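Local coordinates for probable branched-chain amino acid ABC transporter, amino acid binding protein (Thermus thermophilus, PDB 3LKB), which probably captures branched-chain amino acids such as valine, held here in its pocket, and hands them to an ABC transporter for uptake into the cell, at residues H151-G156 with H204-A208; Q129-L133 with L228-Y232; I102-I108 with F120-Y126. The protein carries 2 engineered substitutions. All blocks are in the same frame, centred on the assembly; numbering follows the deposited sequence.

Contact 1. Residues H151-G156 with H204-A208. With VAL (valine), chain C.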
loop_
_atom_site.group_PDB
_atom_site.type_symbol
_atom_site.label_atom_id
_atom_site.label_comp_id
_atom_site.label_asym_id
_atom_site.label_seq_id
_atom_site.Cartn_x
_atom_site.Cartn_y
_atom_site.Cartn_z
ATOM N N HIS A 151 -0.455 11.022 15.577
ATOM C CA HIS A 151 -0.914 11.096 14.217
ATOM C C HIS A 151 -2.020 12.147 14.164
ATOM O O HIS A 151 -2.811 12.298 15.140
ATOM C CB HIS A 151 -1.455 9.725 13.830
ATOM C CG HIS A 151 -1.832 9.602 12.393
ATOM N ND1 HIS A 151 -3.111 9.859 11.937
ATOM C CD2 HIS A 151 -1.091 9.277 11.300
ATOM C CE1 HIS A 151 -3.139 9.680 10.625
ATOM N NE2 HIS A 151 -1.930 9.326 10.217
ATOM N N PRO A 152 -2.106 12.880 13.028
ATOM C CA PRO A 152 -3.077 13.990 12.974
ATOM C C PRO A 152 -4.441 13.441 12.647
ATOM O O PRO A 152 -4.856 13.502 11.524
ATOM C CB PRO A 152 -2.566 14.859 11.811
ATOM C CG PRO A 152 -1.183 14.209 11.395
ATOM C CD PRO A 152 -1.374 12.773 11.750
ATOM N N SER A 153 -5.117 12.855 13.613
ATOM C CA SER A 153 -6.435 12.313 13.350
ATOM C C SER A 153 -6.980 11.966 14.666
ATOM O O SER A 153 -6.252 11.957 15.645
ATOM C CB SER A 153 -6.358 11.029 12.510
ATOM O OG SER A 153 -5.439 10.123 13.074
ATOM N N PRO A 154 -8.270 11.651 14.695
ATOM C CA PRO A 154 -8.912 11.050 15.866
ATOM C C PRO A 154 -8.064 9.878 16.405
ATOM O O PRO A 154 -7.957 9.698 17.603
ATOM C CB PRO A 154 -10.248 10.522 15.294
ATOM C CG PRO A 154 -10.549 11.448 14.116
ATOM C CD PRO A 154 -9.185 11.795 13.533
ATOM N N PHE A 155 -7.488 9.060 15.521
ATOM C CA PHE A 155 -6.550 7.972 15.926
ATOM C C PHE A 155 -5.322 8.444 16.750
ATOM O O PHE A 155 -4.984 7.868 17.806
ATOM C CB PHE A 155 -6.143 7.171 14.691
ATOM C CG PHE A 155 -4.771 6.492 14.771
ATOM C CD1 PHE A 155 -4.472 5.555 15.772
ATOM C CD2 PHE A 155 -3.815 6.734 13.774
ATOM C CE1 PHE A 155 -3.229 4.879 15.778
ATOM C CE2 PHE A 155 -2.589 6.067 13.773
ATOM C CZ PHE A 155 -2.286 5.143 14.790
ATOM N N GLY A 156 -4.599 9.424 16.288
ATOM C CA GLY A 156 -3.551 10.001 17.070
ATOM C C GLY A 156 -3.971 10.649 18.345
ATOM O O GLY A 156 -3.350 10.527 19.313
ATOM N N HIS A 204 5.006 7.963 21.450
ATOM C CA HIS A 204 4.348 8.070 20.126
ATOM C C HIS A 204 3.010 7.353 20.031
ATOM O O HIS A 204 2.867 6.223 20.474
ATOM C CB HIS A 204 5.248 7.445 19.070
ATOM C CG HIS A 204 6.477 8.242 18.758
ATOM N ND1 HIS A 204 7.643 8.150 19.502
ATOM C CD2 HIS A 204 6.728 9.146 17.780
ATOM C CE1 HIS A 204 8.566 8.929 18.972
ATOM N NE2 HIS A 204 8.037 9.546 17.929
ATOM N N GLN A 205 2.039 7.988 19.390
ATOM C CA GLN A 205 0.827 7.297 18.958
ATOM C C GLN A 205 0.693 7.480 17.466
ATOM O O GLN A 205 0.208 8.498 16.972
ATOM C CB GLN A 205 -0.398 7.873 19.668
ATOM C CG GLN A 205 -1.744 7.499 19.051
ATOM C CD GLN A 205 -2.186 6.016 19.277
ATOM O OE1 GLN A 205 -1.381 5.141 19.593
ATOM N NE2 GLN A 205 -3.477 5.748 19.075
ATOM N N ASN A 206 1.065 6.469 16.713
ATOM C CA ASN A 206 1.155 6.650 15.283
ATOM C C ASN A 206 1.256 5.298 14.603
ATOM O O ASN A 206 1.231 4.269 15.292
ATOM C CB ASN A 206 2.423 7.461 15.034
ATOM C CG ASN A 206 2.257 8.494 13.941
ATOM O OD1 ASN A 206 1.534 8.259 12.975
ATOM N ND2 ASN A 206 2.917 9.649 14.092
ATOM N N VAL A 207 1.352 5.282 13.272
ATOM C CA VAL A 207 1.793 4.089 12.579
ATOM C C VAL A 207 3.295 4.225 12.500
ATOM O O VAL A 207 3.836 5.256 12.906
ATOM C CB VAL A 207 1.203 3.887 11.163
ATOM C CG1 VAL A 207 -0.212 3.234 11.244
ATOM C CG2 VAL A 207 1.215 5.215 10.355
ATOM N N ALA A 208 3.947 3.193 11.976
ATOM C CA ALA A 208 5.381 3.075 12.049
ATOM C C ALA A 208 6.220 4.040 11.173
ATOM O O ALA A 208 7.312 4.402 11.580
ATOM C CB ALA A 208 5.792 1.628 11.808
HETATM N N VAL C . -4.732 3.269 12.499
HETATM C CA VAL C . -5.798 2.862 13.495
HETATM C C VAL C . -6.752 1.835 12.991
HETATM O O VAL C . -6.447 0.693 13.256
HETATM C CB VAL C . -6.667 4.009 13.959
HETATM C CG1 VAL C . -7.494 4.544 12.894
HETATM C CG2 VAL C . -7.497 3.532 14.979
#
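With chi1 of F155 at 153° and chi1 of Q205 at 165°, each side chain leaves its backbone with CG trans to N, and the two meet obliquely where helix 154-157 begins. The glutamine then bends at chi2, which brings its amide round to the start of the helix: NE2 donates to F155 O over 2.9 Å, in a fairly straight bond (161° at the hydrogen) lying close to the amide plane. The same NE2 is 3.4 Å from F155 CE1, so the glutamine grips the backbone of F155 and touches its ring at once. The far end of that ring reaches the other segment too, CZ resting 3.6 Å from N206 C. Over one face lies the bound valine, whose N is 3.6 Å above the ring plane. With an alanine here the ring is gone, and the likely loss is the aromatic surface under valine, with a gap opening toward the N206 backbone. At the strand ends, H151 N donates to Q205 O (3.0 Å), extending the strand pairing, while N206 OD1 meets the edge of the H151 imidazole, 3.3 Å from CD2, with the two planes almost perpendicular. On its other side, H151 ND1 shares a 2.6 Å hydrogen bond with S153 OG, the N-cap hydroxyl, which in turn accepts a weak bond from G156 N. Segment 151-156 leaves strand 145-150 and segment 204-208 leaves the adjacent parallel strand 201-205, with helix 208-220 packed against H204 and N206 and helix 84-97 touching F155 through T84.

Contact 2. Residues Q129-L133 with L228-Y232. With VAL (valine), chain C.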
loop_
_atom_site.group_PDB
_atom_site.type_symbol
_atom_site.label_atom_id
_atom_site.label_comp_id
_atom_site.label_asym_id
_atom_site.label_seq_id
_atom_site.Cartn_x
_atom_site.Cartn_y
_atom_site.Cartn_z
ATOM N N GLN A 129 -2.492 1.383 26.921
ATOM C CA GLN A 129 -1.149 1.285 26.345
ATOM C C GLN A 129 -0.335 2.503 26.719
ATOM O O GLN A 129 0.740 2.376 27.279
ATOM C CB GLN A 129 -1.242 1.122 24.779
ATOM C CG GLN A 129 -1.800 -0.239 24.386
ATOM C CD GLN A 129 -2.223 -0.331 22.947
ATOM O OE1 GLN A 129 -1.813 0.449 22.085
ATOM N NE2 GLN A 129 -3.080 -1.269 22.684
ATOM N N VAL A 130 -0.836 3.681 26.423
ATOM C CA VAL A 130 -0.137 4.894 26.692
ATOM C C VAL A 130 0.097 5.146 28.194
ATOM O O VAL A 130 1.174 5.470 28.566
ATOM C CB VAL A 130 -0.750 6.134 25.980
ATOM C CG1 VAL A 130 -0.298 7.347 26.564
ATOM C CG2 VAL A 130 -0.458 6.149 24.599
ATOM N N VAL A 131 -0.916 4.937 29.015
ATOM C CA VAL A 131 -0.801 4.964 30.448
ATOM C C VAL A 131 0.171 3.892 30.983
ATOM O O VAL A 131 0.887 4.129 31.887
ATOM C CB VAL A 131 -2.200 4.869 31.138
ATOM C CG1 VAL A 131 -2.110 4.771 32.565
ATOM C CG2 VAL A 131 -3.062 5.946 30.743
ATOM N N ALA A 132 0.188 2.726 30.383
ATOM C CA ALA A 132 1.120 1.723 30.796
ATOM C C ALA A 132 2.556 2.175 30.559
ATOM O O ALA A 132 3.376 2.020 31.408
ATOM C CB ALA A 132 0.831 0.384 30.162
ATOM N N LEU A 133 2.810 2.714 29.398
ATOM C CA LEU A 133 4.085 3.356 29.092
ATOM C C LEU A 133 4.479 4.515 30.062
ATOM O O LEU A 133 5.651 4.646 30.451
ATOM C CB LEU A 133 4.049 3.919 27.652
ATOM C CG LEU A 133 4.011 2.860 26.553
ATOM C CD1 LEU A 133 3.667 3.488 25.262
ATOM C CD2 LEU A 133 5.330 2.026 26.473
ATOM N N LEU A 228 9.082 5.769 23.063
ATOM C CA LEU A 228 8.142 4.718 23.412
ATOM C C LEU A 228 6.915 4.873 22.527
ATOM O O LEU A 228 6.723 5.914 21.899
ATOM C CB LEU A 228 7.751 4.794 24.909
ATOM C CG LEU A 228 8.903 5.101 25.912
ATOM C CD1 LEU A 228 9.318 6.590 25.921
ATOM C CD2 LEU A 228 8.479 4.661 27.331
ATOM N N GLY A 229 6.059 3.870 22.476
ATOM C CA GLY A 229 4.933 3.933 21.567
ATOM C C GLY A 229 3.914 2.854 21.760
ATOM O O GLY A 229 4.204 1.786 22.274
ATOM N N ALA A 230 2.693 3.164 21.354
ATOM C CA ALA A 230 1.575 2.309 21.506
ATOM C C ALA A 230 1.494 1.335 20.333
ATOM O O ALA A 230 2.348 1.308 19.458
ATOM C CB ALA A 230 0.378 3.143 21.561
ATOM N N HIS A 231 0.432 0.560 20.292
ATOM C CA HIS A 231 0.400 -0.622 19.463
ATOM C C HIS A 231 0.918 -0.497 17.997
ATOM O O HIS A 231 1.828 -1.254 17.598
ATOM C CB HIS A 231 -0.978 -1.280 19.420
ATOM C CG HIS A 231 -0.951 -2.442 18.504
ATOM N ND1 HIS A 231 -1.317 -2.347 17.171
ATOM C CD2 HIS A 231 -0.394 -3.666 18.661
ATOM C CE1 HIS A 231 -1.042 -3.493 16.568
ATOM N NE2 HIS A 231 -0.492 -4.311 17.451
ATOM N N TYR A 232 0.314 0.412 17.224
ATOM C CA TYR A 232 0.613 0.619 15.830
ATOM C C TYR A 232 1.985 1.203 15.480
ATOM O O TYR A 232 2.347 1.273 14.309
ATOM C CB TYR A 232 -0.514 1.409 15.168
ATOM C CG TYR A 232 -1.743 0.527 14.981
ATOM C CD1 TYR A 232 -2.907 0.739 15.761
ATOM C CD2 TYR A 232 -1.714 -0.595 14.128
ATOM C CE1 TYR A 232 -4.016 -0.086 15.649
ATOM C CE2 TYR A 232 -2.847 -1.430 14.001
ATOM C CZ TYR A 232 -3.995 -1.149 14.746
ATOM O OH TYR A 232 -5.108 -1.937 14.681
HETATM N N VAL C . -4.732 3.269 12.499
HETATM C CA VAL C . -5.798 2.862 13.495
HETATM C C VAL C . -6.752 1.835 12.991
HETATM O O VAL C . -6.447 0.693 13.256
HETATM C CB VAL C . -6.667 4.009 13.959
HETATM C CG1 VAL C . -7.494 4.544 12.894
HETATM C CG2 VAL C . -7.497 3.532 14.979
#
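L228 and L133 open this contact, their side chains sliding past each other in opposite directions as strand 226-229 runs beneath helix 126-140. L228 CB lies 4.0 Å from L133 CD2, and I137, one turn further along the helix, also touches L228. At G229 there is no side chain, and L133 uses its other branch: CD1 comes down on the backbone, 3.5 Å from G229 O. One leucine therefore straddles two consecutive strand residues, a methyl for each. A230 follows, its small CB tucked below the first turn of the segment, 3.5 Å from Q129 OE1 and 4.4 Å from V130 CG2. The polar link comes at H231, where the chain enters a short 3-10 turn. Its N-H points to Q129 OE1 over 2.9 Å, reasonably straight at 155°, although the donor stands well above the carbonyl plane, 44° out of it. Q129 can span the distance because its chain stays extended beyond CG (chi2 166°), laying the amide alongside H231 CB. At the other end of that amide, NE2 donates to T124 OG1, so both ends of the buried group are engaged and its rotation is probably fixed. Y232 completes the walk by turning to the ligand: its OH lies 3.3 Å from O of the bound valine, and its hydrogen bond goes to A104 O. A helix laid over a strand in the parallel part of the sheet, with the loop at the strand's C-terminal end supplying a pocket residue, is the Rossmann-like alpha/beta arrangement characteristic of the lobes of periplasmic binding proteins.

Contact 3. Residues I102-I108 with F120-Y126. With VAL (valine), chain C.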
loop_
_atom_site.group_PDB
_atom_site.type_symbol
_atom_site.label_atom_id
_atom_site.label_comp_id
_atom_site.label_asym_id
_atom_site.label_seq_id
_atom_site.Cartn_x
_atom_site.Cartn_y
_atom_site.Cartn_z
ATOM N N ILE A 102 -16.063 -5.546 15.194
ATOM C CA ILE A 102 -14.758 -5.767 15.783
ATOM C C ILE A 102 -13.767 -4.867 15.061
ATOM O O ILE A 102 -13.422 -5.148 13.910
ATOM C CB ILE A 102 -14.336 -7.233 15.614
ATOM C CG1 ILE A 102 -15.425 -8.128 16.202
ATOM C CG2 ILE A 102 -12.937 -7.461 16.202
ATOM C CD1 ILE A 102 -15.295 -9.639 15.835
ATOM N N PRO A 103 -13.330 -3.767 15.709
ATOM C CA PRO A 103 -12.424 -2.793 15.097
ATOM C C PRO A 103 -10.916 -3.099 15.250
ATOM O O PRO A 103 -10.488 -3.661 16.249
ATOM C CB PRO A 103 -12.750 -1.498 15.855
ATOM C CG PRO A 103 -13.778 -1.824 16.868
ATOM C CD PRO A 103 -13.789 -3.294 17.024
ATOM N N ALA A 104 -10.142 -2.722 14.236
ATOM C CA ALA A 104 -8.693 -2.571 14.359
ATOM C C ALA A 104 -8.328 -1.395 15.263
ATOM O O ALA A 104 -7.289 -1.397 15.856
ATOM C CB ALA A 104 -8.069 -2.360 12.989
ATOM N N SER A 105 -9.163 -0.364 15.278
ATOM C CA SER A 105 -8.970 0.751 16.157
ATOM C C SER A 105 -9.079 0.232 17.591
ATOM O O SER A 105 -10.009 -0.515 17.920
ATOM C CB SER A 105 -10.110 1.760 15.975
ATOM O OG SER A 105 -10.107 2.694 17.045
ATOM N N MET A 106 -8.177 0.678 18.449
ATOM C CA MET A 106 -8.246 0.288 19.842
ATOM C C MET A 106 -8.627 1.505 20.718
ATOM O O MET A 106 -8.129 1.715 21.842
ATOM C CB MET A 106 -6.906 -0.342 20.194
ATOM C CG MET A 106 -6.348 -1.324 19.041
ATOM S SD MET A 106 -4.641 -1.704 19.345
ATOM C CE MET A 106 -4.525 -3.142 18.305
ATOM N N HIS A 107 -9.525 2.335 20.214
ATOM C CA HIS A 107 -9.806 3.514 20.966
ATOM C C HIS A 107 -10.877 3.198 22.005
ATOM O O HIS A 107 -11.926 2.662 21.661
ATOM C CB HIS A 107 -10.242 4.644 20.072
ATOM C CG HIS A 107 -10.481 5.901 20.821
ATOM N ND1 HIS A 107 -11.193 6.965 20.304
ATOM C CD2 HIS A 107 -10.125 6.256 22.070
ATOM C CE1 HIS A 107 -11.218 7.945 21.186
ATOM N NE2 HIS A 107 -10.577 7.538 22.269
ATOM N N ILE A 108 -10.613 3.521 23.266
ATOM C CA ILE A 108 -11.552 3.133 24.336
ATOM C C ILE A 108 -12.965 3.760 24.214
ATOM O O ILE A 108 -14.001 3.148 24.597
ATOM C CB ILE A 108 -10.968 3.434 25.700
ATOM C CG1 ILE A 108 -11.764 2.717 26.766
ATOM C CG2 ILE A 108 -10.876 4.977 25.942
ATOM C CD1 ILE A 108 -11.584 1.188 26.771
ATOM N N PHE A 120 -16.789 -4.515 19.898
ATOM C CA PHE A 120 -15.900 -5.319 20.736
ATOM C C PHE A 120 -14.465 -5.167 20.330
ATOM O O PHE A 120 -14.111 -5.482 19.217
ATOM C CB PHE A 120 -16.298 -6.801 20.718
ATOM C CG PHE A 120 -17.654 -7.051 21.263
ATOM C CD1 PHE A 120 -18.778 -6.957 20.440
ATOM C CD2 PHE A 120 -17.823 -7.332 22.603
ATOM C CE1 PHE A 120 -20.054 -7.127 20.978
ATOM C CE2 PHE A 120 -19.084 -7.548 23.147
ATOM C CZ PHE A 120 -20.205 -7.446 22.333
ATOM N N LEU A 121 -13.649 -4.673 21.267
ATOM C CA LEU A 121 -12.229 -4.452 21.084
ATOM C C LEU A 121 -11.494 -5.773 21.291
ATOM O O LEU A 121 -11.678 -6.410 22.330
ATOM C CB LEU A 121 -11.768 -3.425 22.112
ATOM C CG LEU A 121 -11.633 -1.994 21.617
ATOM C CD1 LEU A 121 -12.642 -1.654 20.557
ATOM C CD2 LEU A 121 -11.665 -0.978 22.727
ATOM N N PRO A 122 -10.699 -6.215 20.295
ATOM C CA PRO A 122 -9.988 -7.475 20.453
ATOM C C PRO A 122 -8.905 -7.357 21.506
ATOM O O PRO A 122 -8.653 -8.329 22.187
ATOM C CB PRO A 122 -9.354 -7.712 19.072
ATOM C CG PRO A 122 -10.137 -6.962 18.150
ATOM C CD PRO A 122 -10.564 -5.707 18.918
ATOM N N THR A 123 -8.299 -6.170 21.660
ATOM C CA THR A 123 -7.213 -6.003 22.652
ATOM C C THR A 123 -7.277 -4.724 23.470
ATOM O O THR A 123 -8.171 -3.913 23.314
ATOM C CB THR A 123 -5.788 -6.084 22.024
ATOM O OG1 THR A 123 -5.452 -4.844 21.372
ATOM C CG2 THR A 123 -5.636 -7.257 21.062
ATOM N N THR A 124 -6.281 -4.521 24.319
ATOM C CA THR A 124 -6.183 -3.283 25.091
ATOM C C THR A 124 -6.307 -2.013 24.249
ATOM O O THR A 124 -6.062 -2.021 23.040
ATOM C CB THR A 124 -4.860 -3.205 25.867
ATOM O OG1 THR A 124 -3.745 -3.259 24.942
ATOM C CG2 THR A 124 -4.801 -4.342 26.907
ATOM N N SER A 125 -6.686 -0.915 24.898
ATOM C CA SER A 125 -6.987 0.319 24.192
ATOM C C SER A 125 -5.692 1.125 24.047
ATOM O O SER A 125 -4.705 0.828 24.745
ATOM C CB SER A 125 -8.038 1.103 24.970
ATOM O OG SER A 125 -7.527 1.573 26.213
ATOM N N TYR A 126 -5.712 2.129 23.167
ATOM C CA TYR A 126 -4.603 3.076 23.030
ATOM C C TYR A 126 -4.302 3.735 24.365
ATOM O O TYR A 126 -3.135 3.877 24.737
ATOM C CB TYR A 126 -4.904 4.198 21.996
ATOM C CG TYR A 126 -5.217 3.700 20.596
ATOM C CD1 TYR A 126 -4.406 2.756 20.004
ATOM C CD2 TYR A 126 -6.338 4.179 19.862
ATOM C CE1 TYR A 126 -4.646 2.307 18.772
ATOM C CE2 TYR A 126 -6.594 3.705 18.603
ATOM C CZ TYR A 126 -5.725 2.761 18.081
ATOM O OH TYR A 126 -5.855 2.206 16.865
HETATM N N VAL C . -4.732 3.269 12.499
HETATM C CA VAL C . -5.798 2.862 13.495
HETATM C C VAL C . -6.752 1.835 12.991
HETATM O O VAL C . -6.447 0.693 13.256
HETATM C CB VAL C . -6.667 4.009 13.959
HETATM C CG1 VAL C . -7.494 4.544 12.894
HETATM C CG2 VAL C . -7.497 3.532 14.979
#
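M106 and Y126 form the centre of a buried loop-to-loop contact between the chain leaving strand 101-103 and the chain that leads from strand 121-123 into helix 126-140. The methionine comes at about a right angle to the tyrosine and sets CB over its face, a CH-pi contact 4.0 Å from the ring centroid. Its sulfur lies obliquely to the same ring, a Met-aromatic contact. Beyond CG the chain stays extended, chi2 167°, which takes CE past the ring to 3.6 Å from T123 OG1. Backbone joins the two segments as well: Y126 N donates to M106 O over 2.8 Å, at the first turn of the helix that S125 caps through E128 N. Nearer the strands the contact turns apolar, with I102 CG2 against P122 CG at 3.4 Å and P103 CG against L121 CD1 at 3.9 Å. On the segment between, S105 OG accepts from H107 N in an ST turn and is also bonded to T84, while S105 CB rests 3.3 Å from CG2 of the bound valine. The chemistry divides accordingly: mostly hydrocarbon joins the strand ends, with a CA-H...O contact from I102 to F120 O, whereas the bond from Y126 N fixes the backbone from which the ring springs and M106 covers one face of that ring, consistent with a pocket tyrosine positioned by the second-shell residue M106.

Overall arrangement
Along the chain, contact 3 closes first; contact 2 then spans a longer loop that contains contact 1. Their centres lie about 11 to 14 Å apart, and all three border the bound valine. Contacts 1 and 2 share the seven-stranded mixed sheet, in which strands 201-205 and 226-229 are parallel neighbours joined by H204 N to L228 O and H204 O to A230 N. Contact 3 belongs with the separate small sheet of strands 79-81 and 101-103, and helix 126-140, directly after strand 121-123, leads from it to contact 2. The pocket is thus assembled from loops of different sheets, consistent with ligand capture between two lobes.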